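Local coordinates for protein alpha-L-rhamnosidase (Streptomyces avermitilis, PDB 3W5M) that hydrolyses terminal non-reducing alpha-L-rhamnose residues from citrus flavonoid glycosides such as naringin, rutin and hesperidin and from the arabinogalactan-protein gum arabic, at residues 508-513 with 588-593; 486-491 with 499-504; 979-984 with 1025-1030; 1002-1007 with 1017-1022. All blocks are in the same frame, centred on the assembly; numbering follows the deposited sequence.

Interaction 1. Residues 508-513 with 588-593; sequences VGSVRL and TGRVMH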
loop_
_atom_site.group_PDB
_atom_site.type_symbol
_atom_site.label_atom_id
_atom_site.label_comp_id
_atom_site.label_asym_id
_atom_site.label_seq_id
_atom_site.Cartn_x
_atom_site.Cartn_y
_atom_site.Cartn_z
ATOM N N VAL A 508 -10.095 0.985 3.405
ATOM C CA VAL A 508 -8.954 1.881 3.246
ATOM C C VAL A 508 -9.250 2.843 2.126
ATOM O O VAL A 508 -9.652 2.419 1.029
ATOM C CB VAL A 508 -7.646 1.111 2.944
ATOM C CG1 VAL A 508 -6.462 2.069 2.801
ATOM C CG2 VAL A 508 -7.367 0.106 4.043
ATOM N N GLY A 509 -8.999 4.125 2.387
ATOM C CA GLY A 509 -9.364 5.190 1.428
ATOM C C GLY A 509 -9.729 6.435 2.199
ATOM O O GLY A 509 -9.048 6.806 3.166
ATOM N N SER A 510 -10.786 7.123 1.772
ATOM C CA SER A 510 -11.186 8.334 2.492
ATOM C C SER A 510 -12.676 8.560 2.194
ATOM O O SER A 510 -13.249 7.858 1.383
ATOM C CB SER A 510 -10.327 9.554 2.062
ATOM O OG SER A 510 -10.404 9.778 0.667
ATOM N N VAL A 511 -13.298 9.539 2.828
ATOM C CA VAL A 511 -14.739 9.662 2.703
ATOM C C VAL A 511 -15.147 10.762 1.720
ATOM O O VAL A 511 -14.340 11.578 1.316
ATOM C CB VAL A 511 -15.408 9.862 4.085
ATOM C CG1 VAL A 511 -14.823 8.892 5.086
ATOM C CG2 VAL A 511 -15.291 11.299 4.566
ATOM N N ARG A 512 -16.396 10.735 1.307
ATOM C CA ARG A 512 -17.053 11.919 0.760
ATOM C C ARG A 512 -17.962 12.433 1.856
ATOM O O ARG A 512 -18.782 11.661 2.405
ATOM C CB ARG A 512 -17.892 11.539 -0.458
ATOM C CG ARG A 512 -18.770 12.698 -0.943
ATOM C CD ARG A 512 -19.314 12.474 -2.345
ATOM N NE ARG A 512 -20.185 11.305 -2.404
ATOM C CZ ARG A 512 -19.830 10.145 -2.946
ATOM N NH1 ARG A 512 -18.626 9.991 -3.486
ATOM N NH2 ARG A 512 -20.689 9.138 -2.938
ATOM N N LEU A 513 -17.817 13.721 2.165
ATOM C CA LEU A 513 -18.639 14.413 3.150
ATOM C C LEU A 513 -19.601 15.302 2.380
ATOM O O LEU A 513 -19.155 16.047 1.479
ATOM C CB LEU A 513 -17.745 15.269 4.031
ATOM C CG LEU A 513 -18.383 16.213 5.040
ATOM C CD1 LEU A 513 -19.131 15.437 6.140
ATOM C CD2 LEU A 513 -17.345 17.162 5.615
ATOM N N THR A 588 -19.694 8.843 3.078
ATOM C CA THR A 588 -19.634 7.622 2.261
ATOM C C THR A 588 -18.161 7.283 2.134
ATOM O O THR A 588 -17.386 8.151 1.774
ATOM C CB THR A 588 -20.246 7.878 0.884
ATOM O OG1 THR A 588 -21.605 8.356 1.053
ATOM C CG2 THR A 588 -20.253 6.614 0.039
ATOM N N GLY A 589 -17.778 6.045 2.431
ATOM C CA GLY A 589 -16.376 5.664 2.247
ATOM C C GLY A 589 -16.048 5.416 0.792
ATOM O O GLY A 589 -16.864 4.850 0.041
ATOM N N ARG A 590 -14.842 5.830 0.365
ATOM C CA ARG A 590 -14.403 5.564 -1.002
ATOM C C ARG A 590 -13.211 4.634 -0.874
ATOM O O ARG A 590 -12.164 5.042 -0.400
ATOM C CB ARG A 590 -14.032 6.855 -1.726
ATOM C CG ARG A 590 -15.226 7.813 -1.817
ATOM C CD ARG A 590 -14.843 9.146 -2.459
ATOM N NE ARG A 590 -13.763 9.774 -1.715
ATOM C CZ ARG A 590 -12.774 10.510 -2.236
ATOM N NH1 ARG A 590 -12.696 10.768 -3.549
ATOM N NH2 ARG A 590 -11.847 11.008 -1.411
ATOM N N VAL A 591 -13.422 3.377 -1.229
ATOM C CA VAL A 591 -12.414 2.310 -1.064
ATOM C C VAL A 591 -11.390 2.421 -2.207
ATOM O O VAL A 591 -11.772 2.323 -3.377
ATOM C CB VAL A 591 -13.103 0.940 -1.128
ATOM C CG1 VAL A 591 -12.096 -0.214 -1.044
ATOM C CG2 VAL A 591 -14.134 0.821 0.002
ATOM N N MET A 592 -10.112 2.614 -1.855
ATOM C CA MET A 592 -9.037 2.807 -2.824
ATOM C C MET A 592 -7.984 1.731 -2.724
ATOM O O MET A 592 -7.569 1.411 -1.627
ATOM C CB MET A 592 -8.335 4.124 -2.546
ATOM C CG MET A 592 -9.208 5.309 -2.860
ATOM S SD MET A 592 -8.410 6.852 -2.350
ATOM C CE MET A 592 -9.842 7.942 -2.497
ATOM N N HIS A 593 -7.548 1.213 -3.875
ATOM C CA HIS A 593 -6.424 0.246 -3.926
ATOM C C HIS A 593 -5.926 0.128 -5.346
ATOM O O HIS A 593 -6.469 0.755 -6.270
ATOM C CB HIS A 593 -6.815 -1.149 -3.353
ATOM C CG HIS A 593 -8.069 -1.738 -3.920
ATOM N ND1 HIS A 593 -8.126 -2.330 -5.167
ATOM C CD2 HIS A 593 -9.302 -1.903 -3.369
ATOM C CE1 HIS A 593 -9.351 -2.790 -5.376
ATOM N NE2 HIS A 593 -10.078 -2.552 -4.296
HETATM O O HOH W 1 -21.511 11.349 1.489
#
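Thr588 CB lies over one face of the Arg512 guanidinium, 4.0 Å from its NH2, the two side chains running side by side. The Arg590 guanidinium, turned 70° from it, carries the methyl CE of Met592 on one face, while Ser510 OG approaches it obliquely and takes a weak bond from NH2 at 2.8 Å. Both arginines stand on the face of an antiparallel strand pair in the concanavalin-like beta-sandwich domain, together with Ser510 and Thr588. Because the chi3 bend (-57°) folds the Arg590 chain over, its head comes back above the neighbouring strand, where NH2 also donates to the carbonyl of Pro563. Were a leucine to replace Arg590, Ser510 OG and the Pro563 carbonyl would probably both lose their shared donor, and the Met592 methyl its flat support. Arg512 pairs NH2 with Glu485 and NH1 with Glu562; an arginine suits the place because its several N-H groups can serve both carboxylates. The backbone ladder includes Met592 N to Val508 O at 2.9 Å, nearly straight at 171°. At Gly509 the chain turns a corner, CA lying 3.3 Å from Arg590 O; a beta carbon would collide with that oxygen and, at these backbone angles, with the carbonyl of Val508, so glycine is required. Just before the corner, the side chain of Val508 sits about 11 Å from that of His916, which binds rhamnose in the active site. At the other end one water gives a hydrogen bond to Arg512 O at 2.9 Å and bonds Thr588 OG1 at 3.0 Å.

Interaction 2. Residues 486-491 with 499-504; sequences LPARKV and FVLDLG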
loop_
_atom_site.group_PDB
_atom_site.type_symbol
_atom_site.label_atom_id
_atom_site.label_comp_id
_atom_site.label_asym_id
_atom_site.label_seq_id
_atom_site.Cartn_x
_atom_site.Cartn_y
_atom_site.Cartn_z
ATOM N N LEU A 486 -18.751 2.784 0.129
ATOM C CA LEU A 486 -19.472 2.181 1.250
ATOM C C LEU A 486 -20.300 3.240 1.955
ATOM O O LEU A 486 -19.751 4.042 2.702
ATOM C CB LEU A 486 -18.502 1.542 2.265
ATOM C CG LEU A 486 -17.673 0.311 1.850
ATOM C CD1 LEU A 486 -16.693 -0.099 2.939
ATOM C CD2 LEU A 486 -18.574 -0.868 1.473
ATOM N N PRO A 487 -21.631 3.242 1.743
ATOM C CA PRO A 487 -22.438 4.263 2.442
ATOM C C PRO A 487 -22.426 3.968 3.936
ATOM O O PRO A 487 -22.303 2.820 4.317
ATOM C CB PRO A 487 -23.856 4.060 1.873
ATOM C CG PRO A 487 -23.690 3.244 0.640
ATOM C CD PRO A 487 -22.441 2.417 0.828
ATOM N N ALA A 488 -22.529 4.985 4.779
ATOM C CA ALA A 488 -22.616 4.769 6.211
ATOM C C ALA A 488 -23.877 3.946 6.473
ATOM O O ALA A 488 -24.898 4.163 5.821
ATOM C CB ALA A 488 -22.670 6.084 6.939
ATOM N N ARG A 489 -23.781 2.978 7.382
ATOM C CA ARG A 489 -24.865 2.037 7.633
ATOM C C ARG A 489 -25.699 2.469 8.823
ATOM O O ARG A 489 -26.849 2.050 8.957
ATOM C CB ARG A 489 -24.300 0.639 7.878
ATOM C CG ARG A 489 -23.605 0.048 6.667
ATOM C CD ARG A 489 -23.043 -1.337 6.962
ATOM N NE ARG A 489 -24.023 -2.440 6.999
ATOM C CZ ARG A 489 -25.142 -2.538 6.268
ATOM N NH1 ARG A 489 -25.494 -1.596 5.388
ATOM N NH2 ARG A 489 -25.921 -3.599 6.423
ATOM N N LYS A 490 -25.109 3.286 9.694
ATOM C CA LYS A 490 -25.804 3.886 10.838
ATOM C C LYS A 490 -25.012 5.050 11.429
ATOM O O LYS A 490 -23.789 5.159 11.248
ATOM C CB LYS A 490 -26.080 2.858 11.941
ATOM C CG LYS A 490 -24.840 2.374 12.661
ATOM C CD LYS A 490 -25.208 1.736 13.987
ATOM C CE LYS A 490 -24.030 0.941 14.505
ATOM N NZ LYS A 490 -24.207 0.446 15.896
ATOM N N VAL A 491 -25.736 5.900 12.152
ATOM C CA VAL A 491 -25.202 7.071 12.829
ATOM C C VAL A 491 -25.541 6.928 14.308
ATOM O O VAL A 491 -26.698 6.680 14.667
ATOM C CB VAL A 491 -25.856 8.361 12.273
ATOM C CG1 VAL A 491 -25.327 9.599 12.984
ATOM C CG2 VAL A 491 -25.617 8.475 10.784
ATOM N N PHE A 499 -20.643 12.585 16.644
ATOM C CA PHE A 499 -21.361 11.541 15.928
ATOM C C PHE A 499 -20.380 10.503 15.410
ATOM O O PHE A 499 -19.252 10.846 15.029
ATOM C CB PHE A 499 -22.167 12.133 14.770
ATOM C CG PHE A 499 -23.206 13.134 15.214
ATOM C CD1 PHE A 499 -22.850 14.465 15.460
ATOM C CD2 PHE A 499 -24.528 12.740 15.421
ATOM C CE1 PHE A 499 -23.796 15.389 15.886
ATOM C CE2 PHE A 499 -25.485 13.659 15.843
ATOM C CZ PHE A 499 -25.117 14.985 16.080
ATOM N N VAL A 500 -20.800 9.242 15.433
ATOM C CA VAL A 500 -19.967 8.140 14.950
ATOM C C VAL A 500 -20.754 7.414 13.870
ATOM O O VAL A 500 -21.892 6.986 14.101
ATOM C CB VAL A 500 -19.528 7.190 16.090
ATOM C CG1 VAL A 500 -18.746 6.013 15.514
ATOM C CG2 VAL A 500 -18.690 7.919 17.131
ATOM N N LEU A 501 -20.180 7.320 12.668
ATOM C CA LEU A 501 -20.860 6.678 11.558
ATOM C C LEU A 501 -20.122 5.389 11.233
ATOM O O LEU A 501 -18.887 5.385 11.120
ATOM C CB LEU A 501 -20.963 7.600 10.330
ATOM C CG LEU A 501 -21.938 8.794 10.378
ATOM C CD1 LEU A 501 -21.402 9.916 11.247
ATOM C CD2 LEU A 501 -22.316 9.308 8.995
ATOM N N ASP A 502 -20.886 4.307 11.133
ATOM C CA ASP A 502 -20.359 2.963 10.915
ATOM C C ASP A 502 -20.535 2.592 9.462
ATOM O O ASP A 502 -21.649 2.586 8.945
ATOM C CB ASP A 502 -21.114 1.969 11.781
ATOM C CG ASP A 502 -20.579 0.547 11.674
ATOM O OD1 ASP A 502 -19.622 0.269 10.923
ATOM O OD2 ASP A 502 -21.117 -0.313 12.401
ATOM N N LEU A 503 -19.412 2.303 8.800
ATOM C CA LEU A 503 -19.421 1.909 7.404
ATOM C C LEU A 503 -19.586 0.379 7.257
ATOM O O LEU A 503 -19.792 -0.116 6.154
ATOM C CB LEU A 503 -18.132 2.396 6.705
ATOM C CG LEU A 503 -17.877 3.901 6.562
ATOM C CD1 LEU A 503 -16.815 4.156 5.514
ATOM C CD2 LEU A 503 -19.138 4.661 6.189
ATOM N N GLY A 504 -19.472 -0.337 8.373
ATOM C CA GLY A 504 -19.802 -1.771 8.432
ATOM C C GLY A 504 -18.662 -2.651 7.971
ATOM O O GLY A 504 -18.744 -3.893 8.051
HETATM O O HOH W 2 -21.364 0.338 3.865
HETATM O O HOH W 3 -22.453 4.348 14.298
#
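Leu503 points its beta carbon away from Ala488, yet its torsions (chi1 -65°, chi2 -163°) swing CD2 back until it lies 3.5 Å from Ala488 CA, a tight fit. Alanine suits this place, its methyl packing on CD2 of both Leu501 and Leu503, 3.8 Å from Leu501 CD2. In Val491, CG1 is anti to the backbone N (chi1 179°), and this leaves CG2 beside N to pack against Leu501 CG at 3.7 Å, the two branched chains lying alongside each other. CG1 meanwhile meets the Phe499 ring obliquely. This is a beta hairpin in which the first strand is interrupted around Ala488 and Arg489. Across the break Arg489 N still reaches Asp502 O at 2.7 Å in a nearly straight bond, and Asp502 N returns one to Lys490 O. Asp502 then closes an Asx turn: OD1 accepts from Gly504 N at 2.6 Å, met from above the carboxylate plane, and also pairs with Arg571. Lys490 lays its CE beside OD2 of the same carboxylate, its ammonium remaining beyond direct contact. Gly504 adopts a positive phi, which is easiest for glycine, and a beta carbon there would run into Arg489 CD. A water bridges Pro487 O and Leu503 O, where the strands part. In the sheet, strand 498-503 is flanked on its other edge by strand 572-576, whereas strand 480-493 lies against strand 587-594, to which Leu486 bonds through Gly589.

Interaction 3. Residues 979-984 with 1025-1030; sequences VLTCSV and SHRFTV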
loop_
_atom_site.group_PDB
_atom_site.type_symbol
_atom_site.label_atom_id
_atom_site.label_comp_id
_atom_site.label_asym_id
_atom_site.label_seq_id
_atom_site.Cartn_x
_atom_site.Cartn_y
_atom_site.Cartn_z
ATOM N N VAL A 979 -21.155 -35.342 -5.854
ATOM C CA VAL A 979 -21.067 -34.875 -7.227
ATOM C C VAL A 979 -20.050 -33.718 -7.300
ATOM O O VAL A 979 -20.098 -32.786 -6.490
ATOM C CB VAL A 979 -22.464 -34.507 -7.802
ATOM C CG1 VAL A 979 -23.211 -33.531 -6.900
ATOM C CG2 VAL A 979 -22.379 -33.971 -9.228
ATOM N N LEU A 980 -19.107 -33.813 -8.235
ATOM C CA LEU A 980 -18.201 -32.706 -8.541
ATOM C C LEU A 980 -18.346 -32.326 -10.008
ATOM O O LEU A 980 -18.326 -33.198 -10.886
ATOM C CB LEU A 980 -16.751 -33.083 -8.225
ATOM C CG LEU A 980 -15.597 -32.190 -8.729
ATOM C CD1 LEU A 980 -15.570 -30.825 -8.053
ATOM C CD2 LEU A 980 -14.299 -32.910 -8.447
ATOM N N THR A 981 -18.527 -31.034 -10.285
ATOM C CA THR A 981 -18.406 -30.551 -11.658
ATOM C C THR A 981 -17.200 -29.608 -11.688
ATOM O O THR A 981 -16.812 -29.040 -10.660
ATOM C CB THR A 981 -19.661 -29.803 -12.158
ATOM O OG1 THR A 981 -20.003 -28.770 -11.231
ATOM C CG2 THR A 981 -20.865 -30.750 -12.324
ATOM N N CYS A 982 -16.588 -29.461 -12.852
ATOM C CA CYS A 982 -15.511 -28.502 -12.972
ATOM C C CYS A 982 -15.396 -28.027 -14.392
ATOM O O CYS A 982 -15.935 -28.643 -15.320
ATOM C CB CYS A 982 -14.187 -29.075 -12.430
ATOM S SG CYS A 982 -13.595 -30.579 -13.235
ATOM N N SER A 983 -14.733 -26.889 -14.549
ATOM C CA SER A 983 -14.494 -26.295 -15.851
ATOM C C SER A 983 -12.994 -26.028 -15.908
ATOM O O SER A 983 -12.437 -25.407 -15.002
ATOM C CB SER A 983 -15.333 -25.020 -16.023
ATOM O OG SER A 983 -15.163 -24.453 -17.313
ATOM N N VAL A 984 -12.350 -26.561 -16.947
ATOM C CA VAL A 984 -10.898 -26.524 -17.137
ATOM C C VAL A 984 -10.659 -25.890 -18.508
ATOM O O VAL A 984 -11.249 -26.323 -19.502
ATOM C CB VAL A 984 -10.290 -27.953 -17.097
ATOM C CG1 VAL A 984 -8.804 -27.940 -17.414
ATOM C CG2 VAL A 984 -10.513 -28.585 -15.731
ATOM N N SER A 1025 -15.922 -29.014 -19.642
ATOM C CA SER A 1025 -16.866 -29.112 -18.523
ATOM C C SER A 1025 -17.036 -30.566 -18.132
ATOM O O SER A 1025 -17.600 -31.341 -18.885
ATOM C CB SER A 1025 -18.242 -28.574 -18.906
ATOM O OG SER A 1025 -18.180 -27.230 -19.350
ATOM N N HIS A 1026 -16.573 -30.918 -16.946
ATOM C CA HIS A 1026 -16.584 -32.307 -16.513
ATOM C C HIS A 1026 -17.494 -32.519 -15.333
ATOM O O HIS A 1026 -17.792 -31.572 -14.602
ATOM C CB HIS A 1026 -15.177 -32.754 -16.181
ATOM C CG HIS A 1026 -14.170 -32.328 -17.201
ATOM N ND1 HIS A 1026 -14.360 -32.522 -18.550
ATOM C CD2 HIS A 1026 -12.975 -31.697 -17.071
ATOM C CE1 HIS A 1026 -13.328 -32.031 -19.213
ATOM N NE2 HIS A 1026 -12.469 -31.529 -18.339
ATOM N N ARG A 1027 -17.926 -33.772 -15.170
ATOM C CA ARG A 1027 -18.812 -34.186 -14.089
ATOM C C ARG A 1027 -18.350 -35.518 -13.542
ATOM O O ARG A 1027 -17.946 -36.399 -14.305
ATOM C CB ARG A 1027 -20.234 -34.339 -14.598
ATOM C CG ARG A 1027 -21.252 -34.575 -13.505
ATOM C CD ARG A 1027 -22.642 -34.693 -14.097
ATOM N NE ARG A 1027 -23.628 -34.641 -13.026
ATOM C CZ ARG A 1027 -24.224 -33.529 -12.598
ATOM N NH1 ARG A 1027 -23.954 -32.358 -13.166
ATOM N NH2 ARG A 1027 -25.102 -33.597 -11.605
ATOM N N PHE A 1028 -18.378 -35.637 -12.220
ATOM C CA PHE A 1028 -18.004 -36.865 -11.528
ATOM C C PHE A 1028 -19.051 -37.128 -10.457
ATOM O O PHE A 1028 -19.423 -36.220 -9.714
ATOM C CB PHE A 1028 -16.615 -36.746 -10.908
ATOM C CG PHE A 1028 -15.520 -36.440 -11.903
ATOM C CD1 PHE A 1028 -15.328 -35.140 -12.381
ATOM C CD2 PHE A 1028 -14.655 -37.446 -12.346
ATOM C CE1 PHE A 1028 -14.314 -34.858 -13.297
ATOM C CE2 PHE A 1028 -13.638 -37.169 -13.263
ATOM C CZ PHE A 1028 -13.464 -35.870 -13.735
ATOM N N THR A 1029 -19.536 -38.366 -10.394
ATOM C CA THR A 1029 -20.589 -38.752 -9.463
ATOM C C THR A 1029 -20.245 -40.068 -8.759
ATOM O O THR A 1029 -19.721 -40.989 -9.383
ATOM C CB THR A 1029 -21.930 -38.910 -10.200
ATOM O OG1 THR A 1029 -22.123 -37.793 -11.080
ATOM C CG2 THR A 1029 -23.107 -38.991 -9.211
ATOM N N VAL A 1030 -20.528 -40.132 -7.457
ATOM C CA VAL A 1030 -20.391 -41.362 -6.659
ATOM C C VAL A 1030 -21.713 -41.507 -5.916
ATOM O O VAL A 1030 -22.040 -40.660 -5.081
ATOM C CB VAL A 1030 -19.206 -41.283 -5.655
ATOM C CG1 VAL A 1030 -18.768 -42.667 -5.207
ATOM C CG2 VAL A 1030 -18.016 -40.568 -6.275
#
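Two neighbouring antiparallel strands of the C-terminal beta-sandwich meet here, pairing Leu980 with Phe1028 and Cys982 with His1026. Each of these pairs exchanges two backbone bonds; Leu980 N reaches Phe1028 O at 2.8 Å, and His1026 N reaches Cys982 O at 2.9 Å. On the face holding Val979, Thr981 and Arg1027, the arginine runs extended from CG to NE, which lays its guanidinium over its neighbours. Val979 CG2 sits against one face of that group, 3.6 Å from NH2, while Thr981 CG2 lies alongside, 3.6 Å from NH1. A long arginine suits this exposed side, since its flat head can lie on the valine and threonine methyls. The opposite face is buried in the sandwich: Leu980 and Phe1028 both pack on Ile994 of the facing sheet, and Cys982 on Ile945. Phe1028 turns its ring so that Leu980 O lies in plane at its edge, 3.9 Å from CD1. SG of Cys982 touches two rings, lying at the edge of the His1026 imidazole, 5.0 Å from its centroid, and 4.3 Å from Phe1028 CE1. That imidazole is tied through NE2 to Gly1022 O and through ND1 to the His1006 ring.

Interaction 4. Residues 1002-1007 with 1017-1022; sequences VQHTHG and AVFEVG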
loop_
_atom_site.group_PDB
_atom_site.type_symbol
_atom_site.label_atom_id
_atom_site.label_comp_id
_atom_site.label_asym_id
_atom_site.label_seq_id
_atom_site.Cartn_x
_atom_site.Cartn_y
_atom_site.Cartn_z
ATOM N N VAL A 1002 -16.837 -44.869 -9.652
ATOM C CA VAL A 1002 -17.092 -43.452 -9.967
ATOM C C VAL A 1002 -17.525 -43.257 -11.420
ATOM O O VAL A 1002 -16.823 -43.663 -12.343
ATOM C CB VAL A 1002 -15.842 -42.587 -9.699
ATOM C CG1 VAL A 1002 -16.111 -41.122 -10.038
ATOM C CG2 VAL A 1002 -15.393 -42.733 -8.254
ATOM N N GLN A 1003 -18.688 -42.651 -11.621
ATOM C CA GLN A 1003 -19.130 -42.317 -12.960
ATOM C C GLN A 1003 -18.465 -41.001 -13.369
ATOM O O GLN A 1003 -18.359 -40.081 -12.557
ATOM C CB GLN A 1003 -20.650 -42.201 -13.001
ATOM C CG GLN A 1003 -21.377 -43.493 -12.650
ATOM C CD GLN A 1003 -22.853 -43.283 -12.345
ATOM O OE1 GLN A 1003 -23.464 -42.299 -12.777
ATOM N NE2 GLN A 1003 -23.438 -44.217 -11.598
ATOM N N HIS A 1004 -17.990 -40.916 -14.608
ATOM C CA HIS A 1004 -17.351 -39.684 -15.097
ATOM C C HIS A 1004 -17.673 -39.457 -16.563
ATOM O O HIS A 1004 -17.561 -40.381 -17.367
ATOM C CB HIS A 1004 -15.832 -39.727 -14.881
ATOM C CG HIS A 1004 -15.166 -40.924 -15.481
ATOM N ND1 HIS A 1004 -14.620 -40.915 -16.745
ATOM C CD2 HIS A 1004 -14.968 -42.174 -14.994
ATOM C CE1 HIS A 1004 -14.112 -42.106 -17.012
ATOM N NE2 HIS A 1004 -14.304 -42.885 -15.964
ATOM N N THR A 1005 -18.091 -38.236 -16.908
ATOM C CA THR A 1005 -18.411 -37.917 -18.300
ATOM C C THR A 1005 -17.174 -37.908 -19.218
ATOM O O THR A 1005 -17.267 -38.342 -20.371
ATOM C CB THR A 1005 -19.183 -36.583 -18.439
ATOM O OG1 THR A 1005 -18.455 -35.526 -17.782
ATOM C CG2 THR A 1005 -20.591 -36.711 -17.843
ATOM N N HIS A 1006 -16.035 -37.422 -18.712
ATOM C CA HIS A 1006 -14.785 -37.321 -19.489
ATOM C C HIS A 1006 -13.564 -37.816 -18.712
ATOM O O HIS A 1006 -13.607 -37.978 -17.498
ATOM C CB HIS A 1006 -14.494 -35.870 -19.906
ATOM C CG HIS A 1006 -15.607 -35.203 -20.642
ATOM N ND1 HIS A 1006 -16.279 -34.112 -20.134
ATOM C CD2 HIS A 1006 -16.148 -35.444 -21.861
ATOM C CE1 HIS A 1006 -17.196 -33.718 -21.002
ATOM N NE2 HIS A 1006 -17.140 -34.512 -22.057
ATOM N N GLY A 1007 -12.452 -38.013 -19.410
ATOM C CA GLY A 1007 -11.190 -38.296 -18.730
ATOM C C GLY A 1007 -10.960 -39.775 -18.523
ATOM O O GLY A 1007 -11.822 -40.585 -18.878
ATOM N N ALA A 1017 -10.537 -42.128 -6.400
ATOM C CA ALA A 1017 -10.212 -42.353 -7.797
ATOM C C ALA A 1017 -9.476 -41.110 -8.306
ATOM O O ALA A 1017 -9.899 -39.979 -8.037
ATOM C CB ALA A 1017 -11.484 -42.584 -8.598
ATOM N N VAL A 1018 -8.364 -41.328 -9.007
ATOM C CA VAL A 1018 -7.589 -40.252 -9.607
ATOM C C VAL A 1018 -7.820 -40.294 -11.107
ATOM O O VAL A 1018 -7.572 -41.320 -11.750
ATOM C CB VAL A 1018 -6.078 -40.436 -9.346
ATOM C CG1 VAL A 1018 -5.270 -39.301 -9.968
ATOM C CG2 VAL A 1018 -5.797 -40.572 -7.854
ATOM N N PHE A 1019 -8.279 -39.176 -11.667
ATOM C CA PHE A 1019 -8.531 -39.075 -13.095
ATOM C C PHE A 1019 -7.567 -38.094 -13.752
ATOM O O PHE A 1019 -7.093 -37.144 -13.111
ATOM C CB PHE A 1019 -9.969 -38.633 -13.339
ATOM C CG PHE A 1019 -10.992 -39.617 -12.871
ATOM C CD1 PHE A 1019 -11.340 -40.709 -13.659
ATOM C CD2 PHE A 1019 -11.619 -39.457 -11.638
ATOM C CE1 PHE A 1019 -12.290 -41.624 -13.229
ATOM C CE2 PHE A 1019 -12.580 -40.369 -11.203
ATOM C CZ PHE A 1019 -12.920 -41.453 -12.000
ATOM N N GLU A 1020 -7.251 -38.333 -15.021
ATOM C CA GLU A 1020 -6.550 -37.334 -15.829
ATOM C C GLU A 1020 -7.527 -36.889 -16.870
ATOM O O GLU A 1020 -8.171 -37.718 -17.492
ATOM C CB GLU A 1020 -5.313 -37.926 -16.496
ATOM C CG GLU A 1020 -4.267 -38.356 -15.483
ATOM C CD GLU A 1020 -2.917 -38.673 -16.102
ATOM O OE1 GLU A 1020 -2.885 -39.305 -17.187
ATOM O OE2 GLU A 1020 -1.891 -38.291 -15.488
ATOM N N VAL A 1021 -7.657 -35.586 -17.052
ATOM C CA VAL A 1021 -8.664 -35.049 -17.954
ATOM C C VAL A 1021 -8.095 -33.822 -18.697
ATOM O O VAL A 1021 -7.222 -33.129 -18.185
ATOM C CB VAL A 1021 -9.985 -34.774 -17.178
ATOM C CG1 VAL A 1021 -9.897 -33.526 -16.324
ATOM C CG2 VAL A 1021 -11.203 -34.711 -18.102
ATOM N N GLY A 1022 -8.563 -33.587 -19.917
ATOM C CA GLY A 1022 -8.157 -32.405 -20.669
ATOM C C GLY A 1022 -9.087 -31.267 -20.323
ATOM O O GLY A 1022 -9.764 -31.307 -19.290
#
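His1004 and Phe1019 meet as two rings inclined at 50°, their centroids 4.7 Å apart. One side of the phenyl comes over a face of the imidazole, CE1 of Phe1019 lying 3.3 Å from CD2 of His1004. A first torsion of 55° holds the imidazole between its own backbone N and carbonyl carbon, turning one of its faces to the phenyl. It is steadied by ND1, which donates to His1006 O at 3.2 Å, striking the carbonyl from above its plane. Val1002 sits at the rim of the same phenyl: its CB lies in the ring plane, and CG1 is 3.8 Å from CZ. The other branch, CG2, rests on Ala1017, whose short side chain meets the valine methyl to methyl. The two segments come from facing sheets of the C-terminal beta-sandwich, strand 1003-1004 at the edge of one and strand 1016-1021 within the other, so that side chains rather than backbone bonds join them. With an alanine in place of His1004, the Phe1019 ring would probably lose the imidazole against which its CE1 side lies, and His1006 O its imidazole donor. Further along, Val1021 extends CG2, anti to its backbone N, toward the other segment, to 3.6 Å from Gly1007 CA and 3.9 Å from His1006 CB. Gly1007 approaches Glu1020 O with its CA at 3.3 Å; a beta carbon would strike both that oxygen and the valine methyl, and the backbone angles themselves demand glycine as the chain passes into strand 1008-1013.

Going from the N terminus, interaction 2 comes first, closing a short hairpin between strands 480-493 and 498-503. Interaction 1 opens just afterwards and closes a far longer loop, bringing strand 587-594 back beside 510-515. These two follow in series but share one sheet, because strand 587-594 also borders 480-493. The chain then runs through the helices of the catalytic (alpha/alpha)6-barrel before reaching the C-terminal sandwich. There interaction 3 pairs strands 977-984 and 1024-1030, enclosing interaction 4, which spans to the facing sheet; His1006 and His1026 link the two. Neither of the first two touches either of the last two; the nearest atoms, between interactions 1 and 3, are about 25 Å apart.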